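PDB 4ZMI: telomere length regulator taz1 from Schizosaccharomyces pombe, which binds double-stranded telomeric DNA and regulates telomere length and function, and is needed for normal meiosis or sporulation. Local coordinates for residues Ile161-Phe166 with Ser198-Thr203. Numbering follows the deposited sequence.
Sequences IDASEF and STIGNT
I200 reaches across from helix 192-203 to A163 and F166 at the start of helix 163-168, an apolar helix-to-helix packing inside the all-helical domain of Taz1, which matches the TRF sequence family. Its CB lies 4.1 Å from the CB of A163. There the chain forks. The CG2 branch stands anti to the backbone N and comes up against the first turn of the other helix, 3.9 Å from the CA of A163 and just as near its methyl. The other branch, with CG1 anti to the carbonyl carbon (chi1 -73°), runs out to CD1, which fits between two partners: the CB of A163 at 3.8 Å and the ring of F166. With an alanine in place of I200, both branches would be gone, probably leaving a gap between A163 and the F166 ring and less to hold that ring in position. The contact thus joins the opening turn of helix 163-168 to the last turn of helix 192-203. R121 makes a cation-pi contact with the F166 ring and also hydrogen-bonds to the carbonyl oxygen of F166. At the far end of I200, CD1 meets the ring obliquely, its nearest ring atom being CD2 of F166 at 3.7 Å.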
loop_
_atom_site.group_PDB
_atom_site.type_symbol
_atom_site.label_atom_id
_atom_site.label_comp_id
_atom_site.label_asym_id
_atom_site.label_seq_id
_atom_site.Cartn_x
_atom_site.Cartn_y
_atom_site.Cartn_z
ATOM N N ILE A 161 6.159 -6.834 17.364
ATOM C CA ILE A 161 5.996 -5.399 17.450
ATOM C C ILE A 161 4.567 -5.057 17.872
ATOM O O ILE A 161 3.639 -5.805 17.581
ATOM C CB ILE A 161 6.388 -4.696 16.135
ATOM C CG1 ILE A 161 5.632 -5.277 14.945
ATOM C CG2 ILE A 161 7.885 -4.780 15.862
ATOM C CD1 ILE A 161 5.885 -4.463 13.692
ATOM N N ASP A 162 4.414 -3.937 18.583
ATOM C CA ASP A 162 3.131 -3.428 19.082
ATOM C C ASP A 162 2.250 -2.991 17.949
ATOM O O ASP A 162 2.730 -2.712 16.869
ATOM C CB ASP A 162 3.365 -2.174 19.930
ATOM C CG ASP A 162 3.992 -2.491 21.240
ATOM O OD1 ASP A 162 4.113 -3.692 21.547
ATOM O OD2 ASP A 162 4.347 -1.555 21.975
ATOM N N ALA A 163 0.963 -2.860 18.210
ATOM C CA ALA A 163 0.058 -2.389 17.181
ATOM C C ALA A 163 0.434 -0.978 16.690
ATOM O O ALA A 163 0.281 -0.660 15.507
ATOM C CB ALA A 163 -1.372 -2.431 17.702
ATOM N N SER A 164 0.948 -0.155 17.604
ATOM C CA SER A 164 1.322 1.245 17.324
ATOM C C SER A 164 2.442 1.331 16.337
ATOM O O SER A 164 2.418 2.134 15.406
ATOM C CB SER A 164 1.818 1.938 18.597
ATOM O OG SER A 164 0.733 2.306 19.423
ATOM N N GLU A 165 3.447 0.507 16.583
ATOM C CA GLU A 165 4.641 0.481 15.764
ATOM C C GLU A 165 4.261 -0.143 14.414
ATOM O O GLU A 165 4.660 0.345 13.370
ATOM C CB GLU A 165 5.739 -0.278 16.513
ATOM C CG GLU A 165 7.102 -0.317 15.864
ATOM C CD GLU A 165 8.194 -0.705 16.860
ATOM O OE1 GLU A 165 7.977 -1.660 17.650
ATOM O OE2 GLU A 165 9.254 -0.032 16.870
ATOM N N PHE A 166 3.428 -1.178 14.441
ATOM C CA PHE A 166 2.955 -1.837 13.216
ATOM C C PHE A 166 2.251 -0.836 12.282
ATOM O O PHE A 166 2.444 -0.853 11.083
ATOM C CB PHE A 166 1.997 -2.979 13.594
ATOM C CG PHE A 166 1.616 -3.856 12.444
ATOM C CD1 PHE A 166 2.356 -4.998 12.152
ATOM C CD2 PHE A 166 0.527 -3.545 11.654
ATOM C CE1 PHE A 166 2.019 -5.808 11.101
ATOM C CE2 PHE A 166 0.190 -4.360 10.596
ATOM C CZ PHE A 166 0.931 -5.486 10.323
ATOM N N SER A 198 -6.976 -4.263 18.092
ATOM C CA SER A 198 -7.563 -5.537 18.476
ATOM C C SER A 198 -7.108 -6.648 17.552
ATOM O O SER A 198 -6.648 -7.692 18.013
ATOM C CB SER A 198 -9.088 -5.468 18.438
ATOM O OG SER A 198 -9.599 -4.950 19.648
ATOM N N THR A 199 -7.265 -6.425 16.250
ATOM C CA THR A 199 -6.972 -7.448 15.271
ATOM C C THR A 199 -5.535 -7.869 15.466
ATOM O O THR A 199 -5.214 -9.055 15.480
ATOM C CB THR A 199 -7.095 -6.901 13.833
ATOM O OG1 THR A 199 -8.440 -6.477 13.566
ATOM C CG2 THR A 199 -6.656 -7.956 12.812
ATOM N N ILE A 200 -4.671 -6.875 15.649
ATOM C CA ILE A 200 -3.239 -7.109 15.723
ATOM C C ILE A 200 -2.918 -7.883 16.997
ATOM O O ILE A 200 -2.099 -8.795 16.986
ATOM C CB ILE A 200 -2.441 -5.792 15.659
ATOM C CG1 ILE A 200 -2.454 -5.219 14.234
ATOM C CG2 ILE A 200 -1.006 -6.010 16.095
ATOM C CD1 ILE A 200 -2.206 -3.713 14.185
ATOM N N GLY A 201 -3.579 -7.528 18.089
ATOM C CA GLY A 201 -3.387 -8.237 19.344
ATOM C C GLY A 201 -3.791 -9.702 19.288
ATOM O O GLY A 201 -3.078 -10.581 19.773
ATOM N N ASN A 202 -4.934 -9.970 18.672
ATOM C CA ASN A 202 -5.458 -11.328 18.616
ATOM C C ASN A 202 -4.689 -12.221 17.649
ATOM O O ASN A 202 -4.448 -13.391 17.929
ATOM C CB ASN A 202 -6.948 -11.305 18.267
ATOM C CG ASN A 202 -7.771 -10.538 19.292
ATOM O OD1 ASN A 202 -7.389 -10.447 20.463
ATOM N ND2 ASN A 202 -8.901 -9.977 18.856
ATOM N N THR A 203 -4.287 -11.660 16.519
ATOM C CA THR A 203 -3.558 -12.418 15.510
ATOM C C THR A 203 -2.176 -12.900 15.989
ATOM O O THR A 203 -1.726 -13.992 15.624
ATOM C CB THR A 203 -3.449 -11.607 14.198
ATOM O OG1 THR A 203 -4.737 -11.545 13.570
ATOM C CG2 THR A 203 -2.448 -12.242 13.238
#